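Local atomic coordinates of hypothetical membrane protein (Corynebacterium glutamicum, PDB entry 6JSA), a protein that binds heme through the C-terminal domain described here, and probably takes part in heme transfer in the corynebacterial heme uptake machinery. Residues 19-22 with 26-29; 67-72 with 76-81; 82-87 with 93-98; 108-113 with 142-147. One frame throughout, in Å; residues are numbered along the deposited sequence.

Interaction 1: residues 19-22 with 26-29; sequences QNYI and IANG. With HEM (protoporphyrin IX containing Fe), chain B.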
# COMPACT_ATOMS: atom_id res chain seq x y z
N GLN A 19 5.52 11.32 3.64
CA GLN A 19 5.32 12.29 2.56
C GLN A 19 5.94 13.63 2.92
O GLN A 19 6.62 14.25 2.10
CB GLN A 19 3.84 12.51 2.31
CG GLN A 19 3.10 11.38 1.64
CD GLN A 19 1.63 11.71 1.49
OE1 GLN A 19 1.25 12.88 1.37
NE2 GLN A 19 0.78 10.70 1.53
N ASN A 20 5.67 14.11 4.13
CA ASN A 20 6.14 15.43 4.51
C ASN A 20 7.65 15.46 4.65
O ASN A 20 8.27 16.48 4.35
CB ASN A 20 5.44 15.88 5.79
CG ASN A 20 3.93 16.01 5.61
OD1 ASN A 20 3.45 16.17 4.48
ND2 ASN A 20 3.19 15.95 6.70
N TYR A 21 8.24 14.35 5.09
CA TYR A 21 9.69 14.22 5.11
C TYR A 21 10.26 14.25 3.70
O TYR A 21 11.21 15.00 3.41
CB TYR A 21 10.06 12.94 5.84
CG TYR A 21 11.46 12.45 5.57
CD1 TYR A 21 12.56 13.16 6.04
CD2 TYR A 21 11.68 11.28 4.86
CE1 TYR A 21 13.84 12.70 5.80
CE2 TYR A 21 12.95 10.81 4.62
CZ TYR A 21 14.02 11.54 5.09
OH TYR A 21 15.28 11.09 4.84
N ILE A 22 9.69 13.44 2.79
CA ILE A 22 10.21 13.38 1.43
C ILE A 22 10.20 14.76 0.78
O ILE A 22 11.17 15.16 0.13
CB ILE A 22 9.40 12.37 0.60
CG1 ILE A 22 9.72 10.94 1.04
CG2 ILE A 22 9.64 12.58 -0.89
CD1 ILE A 22 11.12 10.47 0.69
N ILE A 26 14.81 18.40 4.60
CA ILE A 26 15.89 17.48 4.94
C ILE A 26 16.12 16.50 3.79
O ILE A 26 17.24 16.40 3.26
CB ILE A 26 15.60 16.75 6.27
CG1 ILE A 26 15.64 17.77 7.42
CG2 ILE A 26 16.59 15.61 6.48
CD1 ILE A 26 15.15 17.23 8.75
N ALA A 27 15.08 15.80 3.37
CA ALA A 27 15.23 14.91 2.22
C ALA A 27 15.36 15.68 0.92
O ALA A 27 16.02 15.20 -0.01
CB ALA A 27 14.05 13.94 2.14
N ASN A 28 14.73 16.85 0.82
CA ASN A 28 14.69 17.63 -0.42
C ASN A 28 14.34 16.75 -1.61
O ASN A 28 14.99 16.78 -2.66
CB ASN A 28 15.99 18.41 -0.65
CG ASN A 28 16.30 19.33 0.50
OD1 ASN A 28 17.23 19.09 1.27
ND2 ASN A 28 15.51 20.39 0.63
N GLY A 29 13.31 15.92 -1.42
CA GLY A 29 12.94 14.91 -2.38
C GLY A 29 11.59 15.14 -3.02
O GLY A 29 11.02 16.23 -2.96
CHA HEM B . 13.89 10.57 8.65
CHB HEM B . 18.43 11.70 7.43
CHC HEM B . 18.32 8.35 3.94
CHD HEM B . 13.93 6.97 5.40
C1A HEM B . 15.12 11.19 8.60
C2A HEM B . 15.52 12.32 9.42
C3A HEM B . 16.78 12.64 9.09
C4A HEM B . 17.21 11.70 8.06
CMA HEM B . 17.64 13.78 9.68
CAA HEM B . 14.60 13.03 10.42
CBA HEM B . 13.69 13.92 9.57
CGA HEM B . 12.66 14.63 10.40
O1A HEM B . 12.37 14.18 11.53
O2A HEM B . 12.10 15.64 9.92
C1B HEM B . 18.78 10.94 6.34
C2B HEM B . 19.99 11.07 5.56
C3B HEM B . 19.97 10.14 4.59
C4B HEM B . 18.73 9.40 4.74
CMB HEM B . 21.08 12.12 5.86
CAB HEM B . 20.98 9.83 3.47
CBB HEM B . 22.08 10.54 3.19
C1C HEM B . 17.14 7.66 4.05
C2C HEM B . 16.78 6.49 3.27
C3C HEM B . 15.55 6.12 3.64
C4C HEM B . 15.11 7.01 4.70
CMC HEM B . 17.66 5.84 2.17
CAC HEM B . 14.78 4.91 3.06
CBC HEM B . 13.46 5.00 2.80
C1D HEM B . 13.56 7.81 6.42
C2D HEM B . 12.32 7.72 7.15
C3D HEM B . 12.30 8.71 8.05
C4D HEM B . 13.53 9.47 7.90
CMD HEM B . 11.24 6.66 6.92
CAD HEM B . 11.17 9.03 9.04
CBD HEM B . 10.27 10.09 8.38
CGD HEM B . 9.08 10.36 9.26
O1D HEM B . 9.19 11.20 10.19
O2D HEM B . 8.01 9.74 9.04
NA HEM B . 16.17 10.83 7.78
NB HEM B . 18.03 9.91 5.81
NC HEM B . 16.10 7.95 4.92
ND HEM B . 14.28 8.89 6.90
FE HEM B . 16.03 9.59 6.14
O HOH W 1 12.61 16.64 4.90
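Tyr21 and Ala27 pack ring against methyl in the heme pocket of this HtaA domain, where helix 16-23 gives way to the loop leading into strand 30-34. The phenol ring is sandwiched. Ala27 CB sits over one face in a CH-pi contact, 4.0 Å from the Tyr21 ring centroid and 18° off its normal, while the porphyrin around HEM C4D covers the opposite face. Because Tyr21 CG is anti to the backbone N (chi1 161°), the ring extends along the porphyrin and brings Tyr21 OH to HEM FE at 2.1 Å, the axial bond to iron. The same oxygen is hydrogen-bonded to His72 NE2, so metal and imidazole grip it together. The backbone is close too: Ala27 CB lies 3.3 Å from Tyr21 O, and Gly29 N donates to Ile22 O at 2.7 Å in a bent bond (135°), tying the loop to the helix. The exposed Ile26 side is looser. Ile26 CG2 stands at the ring edge, 4.1 Å from Tyr21 CE1, and Ile26 CD1 reaches a heme propionate. A water spans the remaining distance, donating to Tyr21 O at 2.6 Å and accepting from Ile26 N at 2.8 Å.

Interaction 2: residues 67-72 with 76-81; sequences IHFTGH and LDMQIA. With HEM (protoporphyrin IX containing Fe), chain B.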
# COMPACT_ATOMS: atom_id res chain seq x y z
N ILE A 67 4.63 3.89 -7.24
CA ILE A 67 5.08 5.14 -6.63
C ILE A 67 6.59 5.05 -6.51
O ILE A 67 7.12 4.02 -6.06
CB ILE A 67 4.47 5.31 -5.23
CG1 ILE A 67 2.95 5.17 -5.27
CG2 ILE A 67 4.93 6.64 -4.62
CD1 ILE A 67 2.37 4.92 -3.91
N HIS A 68 7.29 6.12 -6.86
CA HIS A 68 8.75 6.16 -6.82
C HIS A 68 9.17 7.37 -5.99
O HIS A 68 9.10 8.51 -6.45
CB HIS A 68 9.32 6.23 -8.23
CG HIS A 68 10.79 5.97 -8.30
ND1 HIS A 68 11.47 5.85 -9.50
CD2 HIS A 68 11.72 5.79 -7.33
CE1 HIS A 68 12.74 5.61 -9.26
NE2 HIS A 68 12.92 5.58 -7.95
N PHE A 69 9.61 7.12 -4.75
CA PHE A 69 10.10 8.17 -3.86
C PHE A 69 11.60 8.35 -4.07
O PHE A 69 12.34 7.37 -4.20
CB PHE A 69 9.89 7.77 -2.40
CG PHE A 69 8.45 7.62 -1.98
CD1 PHE A 69 7.68 8.73 -1.68
CD2 PHE A 69 7.89 6.36 -1.84
CE1 PHE A 69 6.37 8.60 -1.26
CE2 PHE A 69 6.57 6.22 -1.43
CZ PHE A 69 5.82 7.34 -1.14
N THR A 70 12.05 9.60 -4.06
CA THR A 70 13.48 9.90 -4.11
C THR A 70 13.80 11.01 -3.12
O THR A 70 12.94 11.81 -2.75
CB THR A 70 13.94 10.31 -5.51
OG1 THR A 70 13.19 11.45 -5.94
CG2 THR A 70 13.76 9.17 -6.50
N GLY A 71 15.06 11.05 -2.70
CA GLY A 71 15.52 12.06 -1.77
C GLY A 71 17.02 11.95 -1.58
O GLY A 71 17.65 10.99 -2.04
N HIS A 72 17.58 12.94 -0.90
CA HIS A 72 19.00 12.94 -0.55
C HIS A 72 19.89 12.71 -1.78
O HIS A 72 20.78 11.86 -1.78
CB HIS A 72 19.29 11.91 0.54
CG HIS A 72 18.59 12.19 1.83
ND1 HIS A 72 19.01 13.16 2.71
CD2 HIS A 72 17.49 11.63 2.38
CE1 HIS A 72 18.20 13.17 3.76
NE2 HIS A 72 17.27 12.26 3.58
N LEU A 76 18.15 8.09 -1.24
CA LEU A 76 16.83 7.54 -0.99
C LEU A 76 16.16 7.27 -2.34
O LEU A 76 16.02 8.18 -3.16
CB LEU A 76 16.00 8.50 -0.15
CG LEU A 76 14.70 7.98 0.47
CD1 LEU A 76 14.28 8.86 1.65
CD2 LEU A 76 13.56 7.91 -0.56
N ASP A 77 15.75 6.02 -2.54
CA ASP A 77 15.19 5.58 -3.81
C ASP A 77 14.31 4.38 -3.45
O ASP A 77 14.81 3.27 -3.25
CB ASP A 77 16.31 5.20 -4.76
CG ASP A 77 15.83 4.84 -6.16
OD1 ASP A 77 14.65 4.46 -6.33
OD2 ASP A 77 16.66 4.93 -7.09
N MET A 78 13.00 4.62 -3.36
CA MET A 78 12.06 3.62 -2.86
C MET A 78 10.92 3.49 -3.85
O MET A 78 10.22 4.47 -4.13
CB MET A 78 11.53 4.00 -1.48
CG MET A 78 10.61 2.94 -0.90
SD MET A 78 10.01 3.43 0.73
CE MET A 78 9.48 1.85 1.38
N GLN A 79 10.72 2.28 -4.36
CA GLN A 79 9.65 1.99 -5.30
C GLN A 79 8.66 1.03 -4.66
O GLN A 79 9.06 0.00 -4.10
CB GLN A 79 10.21 1.37 -6.57
CG GLN A 79 11.22 2.24 -7.29
CD GLN A 79 11.80 1.55 -8.50
OE1 GLN A 79 11.06 1.12 -9.39
NE2 GLN A 79 13.12 1.43 -8.55
N ILE A 80 7.38 1.37 -4.75
CA ILE A 80 6.29 0.52 -4.28
C ILE A 80 5.35 0.32 -5.47
O ILE A 80 4.86 1.30 -6.04
CB ILE A 80 5.54 1.15 -3.10
CG1 ILE A 80 6.50 1.45 -1.94
CG2 ILE A 80 4.40 0.24 -2.64
CD1 ILE A 80 5.87 2.18 -0.79
N ALA A 81 5.11 -0.94 -5.85
CA ALA A 81 4.32 -1.20 -7.05
C ALA A 81 3.34 -2.35 -6.82
O ALA A 81 3.55 -3.23 -5.98
CB ALA A 81 5.21 -1.55 -8.24
CHA HEM B . 13.89 10.57 8.65
CHB HEM B . 18.43 11.70 7.43
CHC HEM B . 18.32 8.35 3.94
CHD HEM B . 13.93 6.97 5.40
C1A HEM B . 15.12 11.19 8.60
C2A HEM B . 15.52 12.32 9.42
C3A HEM B . 16.78 12.64 9.09
C4A HEM B . 17.21 11.70 8.06
CMA HEM B . 17.64 13.78 9.68
CAA HEM B . 14.60 13.03 10.42
CBA HEM B . 13.69 13.92 9.57
CGA HEM B . 12.66 14.63 10.40
O1A HEM B . 12.37 14.18 11.53
O2A HEM B . 12.10 15.64 9.92
C1B HEM B . 18.78 10.94 6.34
C2B HEM B . 19.99 11.07 5.56
C3B HEM B . 19.97 10.14 4.59
C4B HEM B . 18.73 9.40 4.74
CMB HEM B . 21.08 12.12 5.86
CAB HEM B . 20.98 9.83 3.47
CBB HEM B . 22.08 10.54 3.19
C1C HEM B . 17.14 7.66 4.05
C2C HEM B . 16.78 6.49 3.27
C3C HEM B . 15.55 6.12 3.64
C4C HEM B . 15.11 7.01 4.70
CMC HEM B . 17.66 5.84 2.17
CAC HEM B . 14.78 4.91 3.06
CBC HEM B . 13.46 5.00 2.80
C1D HEM B . 13.56 7.81 6.42
C2D HEM B . 12.32 7.72 7.15
C3D HEM B . 12.30 8.71 8.05
C4D HEM B . 13.53 9.47 7.90
CMD HEM B . 11.24 6.66 6.92
CAD HEM B . 11.17 9.03 9.04
CBD HEM B . 10.27 10.09 8.38
CGD HEM B . 9.08 10.36 9.26
O1D HEM B . 9.19 11.20 10.19
O2D HEM B . 8.01 9.74 9.04
NA HEM B . 16.17 10.83 7.78
NB HEM B . 18.03 9.91 5.81
NC HEM B . 16.10 7.95 4.92
ND HEM B . 14.28 8.89 6.90
FE HEM B . 16.03 9.59 6.14
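His72 and Leu76 meet where the hairpin reaches the heme, with Leu76 CB at the edge of the imidazole, 4.3 Å from His72 CD2. The imidazole lies over the porphyrin: HEM C3B is beneath the centre of one His72 ring face, and His72 CE1 comes within 3.3 Å of HEM C2B. Its NE2 is hydrogen-bonded to the hydroxyl of Tyr21, the axial iron ligand. Leu76 CD1 touches the next pyrrole, 3.6 Å from HEM C3C. Behind this first shell, Gly71 and Leu76 form a hydrogen-bonded pair, the last of the hairpin before the turn. Farther along, on the same face as Leu76, Phe69 packs with Met78 and Ile80; Ile80 CD1 stands at the ring edge, 4.1 Å from Phe69 CE2, and Phe18 meets this ring edge-to-face. The other face is polar. In the His68 conformer described, one of two, NE2 donates to Asp77 OD1 at 2.6 Å, meeting the carboxylate from 44° above its plane. The same conformer has Gln79 CG over a face, 3.8 Å from the His68 ring centroid; neither contact is certain for the other conformer. Together these layers make an antiparallel beta hairpin, strands 66-71 and 76-88, whose turn end carries the histidine that packs on the porphyrin and is hydrogen-bonded to the axial tyrosine, in a tyrosine-ligated heme site.

Interaction 3: residues 82-87 with 93-98; sequences NIEISF and ELIADV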
# COMPACT_ATOMS: atom_id res chain seq x y z
N ASN A 82 2.27 -2.34 -7.62
CA ASN A 82 1.33 -3.47 -7.69
C ASN A 82 0.77 -3.83 -6.31
O ASN A 82 0.84 -4.99 -5.87
CB ASN A 82 1.99 -4.67 -8.35
CG ASN A 82 2.39 -4.39 -9.77
OD1 ASN A 82 1.58 -3.91 -10.56
ND2 ASN A 82 3.65 -4.67 -10.10
N ILE A 83 0.19 -2.84 -5.63
CA ILE A 83 -0.35 -3.12 -4.30
C ILE A 83 -1.54 -4.06 -4.40
O ILE A 83 -2.27 -4.10 -5.40
CB ILE A 83 -0.68 -1.86 -3.49
CG1 ILE A 83 -1.95 -1.18 -4.01
CG2 ILE A 83 0.50 -0.91 -3.43
CD1 ILE A 83 -2.57 -0.26 -2.97
N GLU A 84 -1.73 -4.83 -3.34
CA GLU A 84 -2.82 -5.79 -3.23
C GLU A 84 -3.33 -5.75 -1.80
O GLU A 84 -2.53 -5.79 -0.85
CB GLU A 84 -2.33 -7.20 -3.56
CG GLU A 84 -3.31 -8.31 -3.21
CD GLU A 84 -2.74 -9.68 -3.50
OE1 GLU A 84 -1.69 -9.77 -4.18
OE2 GLU A 84 -3.35 -10.67 -3.04
N ILE A 85 -4.64 -5.62 -1.64
CA ILE A 85 -5.31 -5.77 -0.36
C ILE A 85 -5.86 -7.18 -0.29
O ILE A 85 -6.74 -7.55 -1.07
CB ILE A 85 -6.44 -4.74 -0.20
CG1 ILE A 85 -5.88 -3.31 -0.24
CG2 ILE A 85 -7.20 -4.99 1.09
CD1 ILE A 85 -6.94 -2.25 -0.34
N SER A 86 -5.34 -7.98 0.63
CA SER A 86 -5.81 -9.33 0.87
C SER A 86 -6.45 -9.37 2.24
O SER A 86 -5.94 -8.78 3.19
CB SER A 86 -4.62 -10.30 0.80
OG SER A 86 -5.04 -11.64 0.92
N PHE A 87 -7.60 -10.05 2.35
CA PHE A 87 -8.27 -10.11 3.64
C PHE A 87 -8.84 -11.50 3.89
O PHE A 87 -9.22 -12.22 2.96
CB PHE A 87 -9.35 -9.02 3.84
CG PHE A 87 -10.49 -9.07 2.84
CD1 PHE A 87 -10.43 -8.34 1.66
CD2 PHE A 87 -11.64 -9.80 3.12
CE1 PHE A 87 -11.48 -8.38 0.76
CE2 PHE A 87 -12.69 -9.83 2.22
CZ PHE A 87 -12.61 -9.12 1.04
N GLU A 93 -3.60 -8.46 4.77
CA GLU A 93 -2.24 -8.11 4.42
C GLU A 93 -2.24 -7.10 3.29
O GLU A 93 -3.05 -7.19 2.35
CB GLU A 93 -1.46 -9.35 3.96
CG GLU A 93 -1.29 -10.40 5.04
CD GLU A 93 -0.58 -11.64 4.55
OE1 GLU A 93 -0.70 -11.97 3.35
OE2 GLU A 93 0.10 -12.29 5.36
N LEU A 94 -1.33 -6.14 3.37
CA LEU A 94 -1.06 -5.23 2.27
C LEU A 94 0.23 -5.71 1.62
O LEU A 94 1.28 -5.73 2.26
CB LEU A 94 -0.92 -3.80 2.80
CG LEU A 94 -0.67 -2.71 1.76
CD1 LEU A 94 -1.74 -2.74 0.67
CD2 LEU A 94 -0.64 -1.36 2.46
N ILE A 95 0.13 -6.15 0.37
CA ILE A 95 1.23 -6.74 -0.37
C ILE A 95 1.64 -5.79 -1.49
O ILE A 95 0.79 -5.15 -2.11
CB ILE A 95 0.78 -8.10 -0.94
CG1 ILE A 95 0.39 -9.06 0.19
CG2 ILE A 95 1.83 -8.72 -1.84
CD1 ILE A 95 -0.50 -10.21 -0.26
N ALA A 96 2.94 -5.70 -1.76
CA ALA A 96 3.43 -4.88 -2.87
C ALA A 96 4.79 -5.40 -3.30
O ALA A 96 5.46 -6.13 -2.57
CB ALA A 96 3.51 -3.41 -2.47
N ASP A 97 5.19 -5.00 -4.51
CA ASP A 97 6.56 -5.19 -4.98
C ASP A 97 7.37 -3.98 -4.54
O ASP A 97 6.98 -2.84 -4.81
CB ASP A 97 6.59 -5.25 -6.51
CG ASP A 97 5.68 -6.32 -7.09
OD1 ASP A 97 5.32 -7.27 -6.36
OD2 ASP A 97 5.32 -6.20 -8.28
N VAL A 98 8.48 -4.21 -3.84
CA VAL A 98 9.23 -3.12 -3.22
C VAL A 98 10.71 -3.24 -3.55
O VAL A 98 11.31 -4.30 -3.36
CB VAL A 98 9.04 -3.09 -1.69
CG1 VAL A 98 9.84 -1.94 -1.07
CG2 VAL A 98 7.56 -2.98 -1.34
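The amide of Asn82 and the carboxylate of Asp97 meet with their planes 70° apart, at the corner of the antiparallel beta hairpin formed by strands 76-88 and 91-101. Asp97 OD2 lies in the amide plane of Asn82, and Asn82 ND2 donates to it at 2.9 Å in a nearly straight bond (167°), arriving on the anti side, 33° out of the carboxylate plane. Asp97 OD1 takes a salt bridge from Arg112, which also hydrogen-bonds Asn82 O and forms a second salt bridge with Glu84 OE1, so one guanidinium joins both strands. The second flat group, the Glu84 carboxylate, has Ile95 CD1 over a face, 4.0 Å from Glu84 CD and almost equally far from both oxygens. The extended Glu84 chain puts it there, running beside Ile95 in the same direction; Glu84 OE2 is held by Ser60. This polar surface contrasts with the reverse face, which carries Ile85 and Leu94, with Ile83 beside them near the corner. Leu94 CD1 reaches across between the two isoleucines, 4.3 Å from Ile85 CG1 and 4.4 Å from Ile83 CB, and also touches Glu84 O at 3.5 Å. Ile159 of strand 159-165 touches both Ile85 and Leu94, joining the hairpin to a strand near the C terminus. Near the corner, Ile83 CG2 meets Ala96 CB. Backbone bonds knit the pairs Glu84 with Ile95 and Ser86 with Glu93, the last of them from Glu93 N to Ser86 O at 2.8 Å.

Interaction 4: residues 108-113 with 142-147; sequences TNYGRT and GSQAFA. With HEM (protoporphyrin IX containing Fe), chain B.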
# COMPACT_ATOMS: atom_id res chain seq x y z
N THR A 108 18.04 -2.84 -2.53
CA THR A 108 17.59 -4.20 -2.32
C THR A 108 16.24 -4.36 -3.01
O THR A 108 15.34 -3.54 -2.81
CB THR A 108 17.45 -4.51 -0.83
OG1 THR A 108 18.73 -4.36 -0.20
CG2 THR A 108 16.93 -5.92 -0.62
N ASN A 109 16.12 -5.39 -3.83
CA ASN A 109 14.82 -5.78 -4.37
C ASN A 109 14.20 -6.76 -3.39
O ASN A 109 14.65 -7.90 -3.28
CB ASN A 109 14.99 -6.41 -5.75
CG ASN A 109 13.67 -6.59 -6.48
OD1 ASN A 109 12.60 -6.52 -5.86
ND2 ASN A 109 13.73 -6.81 -7.79
N TYR A 110 13.18 -6.30 -2.66
CA TYR A 110 12.47 -7.15 -1.71
C TYR A 110 11.49 -8.08 -2.39
O TYR A 110 10.92 -8.96 -1.72
CB TYR A 110 11.76 -6.29 -0.65
CG TYR A 110 12.75 -5.55 0.21
CD1 TYR A 110 13.23 -4.30 -0.17
CD2 TYR A 110 13.25 -6.12 1.38
CE1 TYR A 110 14.16 -3.64 0.60
CE2 TYR A 110 14.17 -5.47 2.16
CZ TYR A 110 14.63 -4.22 1.76
OH TYR A 110 15.57 -3.57 2.53
N GLY A 111 11.29 -7.93 -3.70
CA GLY A 111 10.33 -8.72 -4.41
C GLY A 111 8.91 -8.36 -3.98
O GLY A 111 8.63 -7.27 -3.46
N ARG A 112 8.01 -9.31 -4.20
CA ARG A 112 6.63 -9.16 -3.77
C ARG A 112 6.55 -9.58 -2.31
O ARG A 112 6.88 -10.73 -1.97
CB ARG A 112 5.71 -10.00 -4.64
CG ARG A 112 4.26 -9.71 -4.40
CD ARG A 112 3.40 -9.99 -5.62
NE ARG A 112 2.03 -9.53 -5.38
CZ ARG A 112 1.64 -8.27 -5.51
NH1 ARG A 112 2.51 -7.33 -5.89
NH2 ARG A 112 0.39 -7.93 -5.25
N THR A 113 6.12 -8.67 -1.44
CA THR A 113 6.27 -8.87 -0.01
C THR A 113 5.08 -8.26 0.72
O THR A 113 4.45 -7.32 0.25
CB THR A 113 7.58 -8.23 0.48
OG1 THR A 113 7.82 -8.59 1.84
CG2 THR A 113 7.53 -6.70 0.37
N GLY A 142 9.04 -4.40 5.39
CA GLY A 142 8.73 -2.99 5.24
C GLY A 142 9.65 -2.11 6.05
O GLY A 142 10.12 -1.07 5.58
N SER A 143 9.94 -2.51 7.29
CA SER A 143 10.88 -1.77 8.13
C SER A 143 12.25 -1.68 7.47
O SER A 143 12.87 -0.60 7.46
CB SER A 143 10.97 -2.45 9.49
OG SER A 143 11.93 -1.83 10.32
N GLN A 144 12.74 -2.79 6.92
CA GLN A 144 14.01 -2.76 6.21
C GLN A 144 13.94 -1.86 4.98
O GLN A 144 14.90 -1.14 4.67
CB GLN A 144 14.42 -4.17 5.79
CG GLN A 144 14.67 -5.09 6.97
CD GLN A 144 14.97 -6.50 6.53
OE1 GLN A 144 15.42 -6.73 5.40
NE2 GLN A 144 14.72 -7.46 7.41
N ALA A 145 12.82 -1.89 4.26
CA ALA A 145 12.70 -1.05 3.07
C ALA A 145 12.71 0.42 3.42
O ALA A 145 13.15 1.25 2.61
CB ALA A 145 11.44 -1.42 2.29
N PHE A 146 12.24 0.78 4.62
CA PHE A 146 12.35 2.14 5.11
C PHE A 146 13.68 2.41 5.81
O PHE A 146 13.77 3.35 6.62
CB PHE A 146 11.17 2.48 6.02
CG PHE A 146 9.89 2.78 5.28
CD1 PHE A 146 9.75 3.95 4.56
CD2 PHE A 146 8.81 1.90 5.36
CE1 PHE A 146 8.56 4.24 3.92
CE2 PHE A 146 7.61 2.19 4.72
CZ PHE A 146 7.50 3.36 3.99
N ALA A 147 14.70 1.61 5.52
CA ALA A 147 16.05 1.83 6.03
C ALA A 147 16.11 1.83 7.55
O ALA A 147 16.96 2.49 8.15
CB ALA A 147 16.70 3.09 5.43
CHA HEM B . 13.89 10.57 8.65
CHB HEM B . 18.43 11.70 7.43
CHC HEM B . 18.32 8.35 3.94
CHD HEM B . 13.93 6.97 5.40
C1A HEM B . 15.12 11.19 8.60
C2A HEM B . 15.52 12.32 9.42
C3A HEM B . 16.78 12.64 9.09
C4A HEM B . 17.21 11.70 8.06
CMA HEM B . 17.64 13.78 9.68
CAA HEM B . 14.60 13.03 10.42
CBA HEM B . 13.69 13.92 9.57
CGA HEM B . 12.66 14.63 10.40
O1A HEM B . 12.37 14.18 11.53
O2A HEM B . 12.10 15.64 9.92
C1B HEM B . 18.78 10.94 6.34
C2B HEM B . 19.99 11.07 5.56
C3B HEM B . 19.97 10.14 4.59
C4B HEM B . 18.73 9.40 4.74
CMB HEM B . 21.08 12.12 5.86
CAB HEM B . 20.98 9.83 3.47
CBB HEM B . 22.08 10.54 3.19
C1C HEM B . 17.14 7.66 4.05
C2C HEM B . 16.78 6.49 3.27
C3C HEM B . 15.55 6.12 3.64
C4C HEM B . 15.11 7.01 4.70
CMC HEM B . 17.66 5.84 2.17
CAC HEM B . 14.78 4.91 3.06
CBC HEM B . 13.46 5.00 2.80
C1D HEM B . 13.56 7.81 6.42
C2D HEM B . 12.32 7.72 7.15
C3D HEM B . 12.30 8.71 8.05
C4D HEM B . 13.53 9.47 7.90
CMD HEM B . 11.24 6.66 6.92
CAD HEM B . 11.17 9.03 9.04
CBD HEM B . 10.27 10.09 8.38
CGD HEM B . 9.08 10.36 9.26
O1D HEM B . 9.19 11.20 10.19
O2D HEM B . 8.01 9.74 9.04
NA HEM B . 16.17 10.83 7.78
NB HEM B . 18.03 9.91 5.81
NC HEM B . 16.10 7.95 4.92
ND HEM B . 14.28 8.89 6.90
FE HEM B . 16.03 9.59 6.14
O HOH W 2 17.55 -4.95 3.89
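Tyr110 OH and Gln144 OE1 share a water, 2.8 Å from the hydroxyl and donating to the amide oxygen at 3.2 Å, where strand 107-111 lies against the C-terminal turn of helix 140-145. The hydroxyl also sits 3.3 Å from Gln144 O, among the last carbonyls of the helix. That carbonyl belongs to a Schellman motif: it accepts from Ala147 N, while Ser143 O accepts from Asp148 N, and Ala147, the C-prime residue, has positive phi. With CG anti to the carbonyl carbon (chi1 -66°), the Tyr110 ring is directed at the helix, which it meets with its outer half. Gln144 OE1 stands in plane at the ring edge near Tyr110 CE2, the amide being turned 62° from the ring. On the other ortho carbon of the hydroxyl, Tyr110 CE1 packs on Ala145 CB at 3.9 Å. Thr108 CG2, from the same strand, lies over the centre of one ring face. An Asx turn spans Tyr110: Asn109 OD1 accepts from Gly111 N at 2.9 Å, ahead of the corner at Arg112. The helix end in turn lines the heme pocket. Ala145 O is held by Ser100 OG, and Phe146 meets Phe18 and Tyr150 edge-to-face while its CD1 touches a heme methyl. Closest to the porphyrin is that C-prime residue, with Ala147 CB 3.6 Å from the vinyl carbon HEM CAC.

From the N terminus, interaction 1 closes the short loop between helix 16-23 and strand 30-34, and interaction 2 then closes the hairpin turn after strand 66-71. The two meet through Tyr21 OH and His72 NE2, and through Ala27 O and His72 N. Strand 76-88 runs on into interaction 3, which closes the next hairpin. Interaction 4 spans the longest loop, bringing helix 140-145 back to strand 107-111; its strand pairs with 91-101 of interaction 3, and Phe146 packs on Met78 of interaction 2. All four follow in series, none nested or crossed. Interactions 1, 2 and 4 each touch the heme, whereas interaction 3 lies nearer the centre of the chain.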